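Local atomic coordinates of putative diguanylate cyclase (GGDEF) with PAS/PAC domain (Rhodopseudomonas palustris, PDB entry 3LIF), a protein that probably makes cyclic di-GMP from two GTP molecules through a GGDEF domain, the present chain being the extracellular PDC-fold sensor domain of the protein. Residues Ser155-Tyr158 with Lys159-Leu163. Residues are numbered along the deposited sequence; the frame is centred on the assembly and turned at random.
Sequences STFY and KTFDL
Lys159 N donates to Ser155 O at 2.9 Å, an i+4 to i bond of the helical kind. Its CG, set between the backbone N and the carbonyl carbon (chi1 81°), rests 3.4 Å from Thr156 O, and the rest of the Lys159 chain leads away. Thr160 grips the carbonyl of Phe157 twice. Its OG1 approaches Phe157 O in the carbonyl plane at 2.8 Å, while its backbone N, 3.0 Å from the same Phe157 O, comes from above that plane, so Phe157 O takes two bonds from a single residue, and the hydroxyl bond probably helps hold the chi1 rotation of Thr160. Residues Tyr158 to Phe161 form a type I beta turn, closed by a weak bond from Phe161 N to Tyr158 O, through which the chain of this Cache-family sensor domain passes on its way to strand 168-173. The turn brings Phe161 back beside Phe157 in an edge-to-face pair, planes at 82° and centroids 5.4 Å apart. Phe161 CE2 sits over one face of the Phe157 ring, displaced toward its rim and 3.9 Å from Phe157 CZ, while Tyr158 O lies at the Phe161 edge. Both phenylalanine side chains also touch Leu24 of the long helix 5-47, where His27 stacks on Phe157, and Phe161 touches Leu20 as well. With an alanine in place of Phe161, that Phe157 face would probably lose its edge-on partner and a gap would open against Leu20 and Leu24.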
loop_
_atom_site.group_PDB
_atom_site.type_symbol
_atom_site.label_atom_id
_atom_site.label_comp_id
_atom_site.label_asym_id
_atom_site.label_seq_id
_atom_site.Cartn_x
_atom_site.Cartn_y
_atom_site.Cartn_z
ATOM N N SER A 155 -1.324 5.639 8.140
ATOM C CA SER A 155 -0.583 6.390 9.117
ATOM C C SER A 155 -1.428 6.606 10.370
ATOM O O SER A 155 -0.931 6.691 11.472
ATOM C CB SER A 155 -0.091 7.717 8.532
ATOM O OG SER A 155 -1.114 8.367 7.828
ATOM N N THR A 156 -2.733 6.675 10.214
ATOM C CA THR A 156 -3.610 6.953 11.330
ATOM C C THR A 156 -3.683 5.748 12.235
ATOM O O THR A 156 -3.679 5.866 13.427
ATOM C CB THR A 156 -4.964 7.293 10.740
ATOM O OG1 THR A 156 -4.880 8.654 10.320
ATOM C CG2 THR A 156 -6.164 7.049 11.696
ATOM N N PHE A 157 -3.765 4.582 11.647
ATOM C CA PHE A 157 -3.670 3.382 12.401
ATOM C C PHE A 157 -2.292 3.353 13.071
ATOM O O PHE A 157 -2.179 2.919 14.231
ATOM C CB PHE A 157 -3.773 2.205 11.437
ATOM C CG PHE A 157 -3.670 0.868 12.096
ATOM C CD1 PHE A 157 -4.469 0.550 13.187
ATOM C CD2 PHE A 157 -2.797 -0.090 11.623
ATOM C CE1 PHE A 157 -4.378 -0.712 13.797
ATOM C CE2 PHE A 157 -2.693 -1.339 12.224
ATOM C CZ PHE A 157 -3.488 -1.650 13.310
ATOM N N TYR A 158 -1.245 3.816 12.365
ATOM C CA TYR A 158 0.097 3.538 12.857
ATOM C C TYR A 158 0.356 4.386 14.069
ATOM O O TYR A 158 1.046 3.962 15.002
ATOM C CB TYR A 158 1.228 3.695 11.826
ATOM C CG TYR A 158 1.220 2.665 10.733
ATOM C CD1 TYR A 158 0.607 1.422 10.919
ATOM C CD2 TYR A 158 1.793 2.939 9.502
ATOM C CE1 TYR A 158 0.567 0.474 9.899
ATOM C CE2 TYR A 158 1.773 2.011 8.469
ATOM C CZ TYR A 158 1.159 0.783 8.668
ATOM O OH TYR A 158 1.154 -0.136 7.643
ATOM N N LYS A 159 -0.240 5.567 14.093
ATOM C CA LYS A 159 -0.040 6.398 15.257
ATOM C C LYS A 159 -0.762 5.923 16.536
ATOM O O LYS A 159 -0.485 6.433 17.608
ATOM C CB LYS A 159 -0.311 7.859 14.951
ATOM C CG LYS A 159 -1.728 8.242 14.963
ATOM C CD LYS A 159 -1.808 9.730 14.619
ATOM C CE LYS A 159 -1.455 10.584 15.847
ATOM N NZ LYS A 159 -1.572 11.992 15.433
ATOM N N THR A 160 -1.634 4.926 16.445
ATOM C CA THR A 160 -2.237 4.427 17.653
ATOM C C THR A 160 -1.268 3.598 18.522
ATOM O O THR A 160 -1.710 2.901 19.431
ATOM C CB THR A 160 -3.450 3.498 17.379
ATOM O OG1 THR A 160 -2.985 2.251 16.856
ATOM C CG2 THR A 160 -4.453 4.122 16.447
ATOM N N PHE A 161 0.029 3.600 18.255
ATOM C CA PHE A 161 0.856 2.616 18.932
ATOM C C PHE A 161 1.888 3.260 19.781
ATOM O O PHE A 161 2.682 4.047 19.295
ATOM C CB PHE A 161 1.553 1.690 17.946
ATOM C CG PHE A 161 0.674 0.617 17.411
ATOM C CD1 PHE A 161 0.431 -0.520 18.152
ATOM C CD2 PHE A 161 0.082 0.746 16.158
ATOM C CE1 PHE A 161 -0.391 -1.536 17.670
ATOM C CE2 PHE A 161 -0.734 -0.254 15.665
ATOM C CZ PHE A 161 -0.983 -1.411 16.433
ATOM N N ASP A 162 1.918 2.894 21.051
ATOM C CA ASP A 162 2.911 3.509 21.911
ATOM C C ASP A 162 4.332 2.923 21.796
ATOM O O ASP A 162 4.623 1.814 22.272
ATOM C CB ASP A 162 2.450 3.569 23.368
ATOM C CG ASP A 162 3.112 4.728 24.098
ATOM O OD1 ASP A 162 3.860 5.491 23.405
ATOM O OD2 ASP A 162 2.916 4.877 25.331
ATOM N N LEU A 163 5.221 3.686 21.179
ATOM C CA LEU A 163 6.515 3.145 20.814
ATOM C C LEU A 163 7.690 3.920 21.364
ATOM O O LEU A 163 8.842 3.718 20.931
ATOM C CB LEU A 163 6.649 3.183 19.296
ATOM C CG LEU A 163 6.428 1.939 18.453
ATOM C CD1 LEU A 163 6.376 0.657 19.297
ATOM C CD2 LEU A 163 5.149 2.157 17.752
#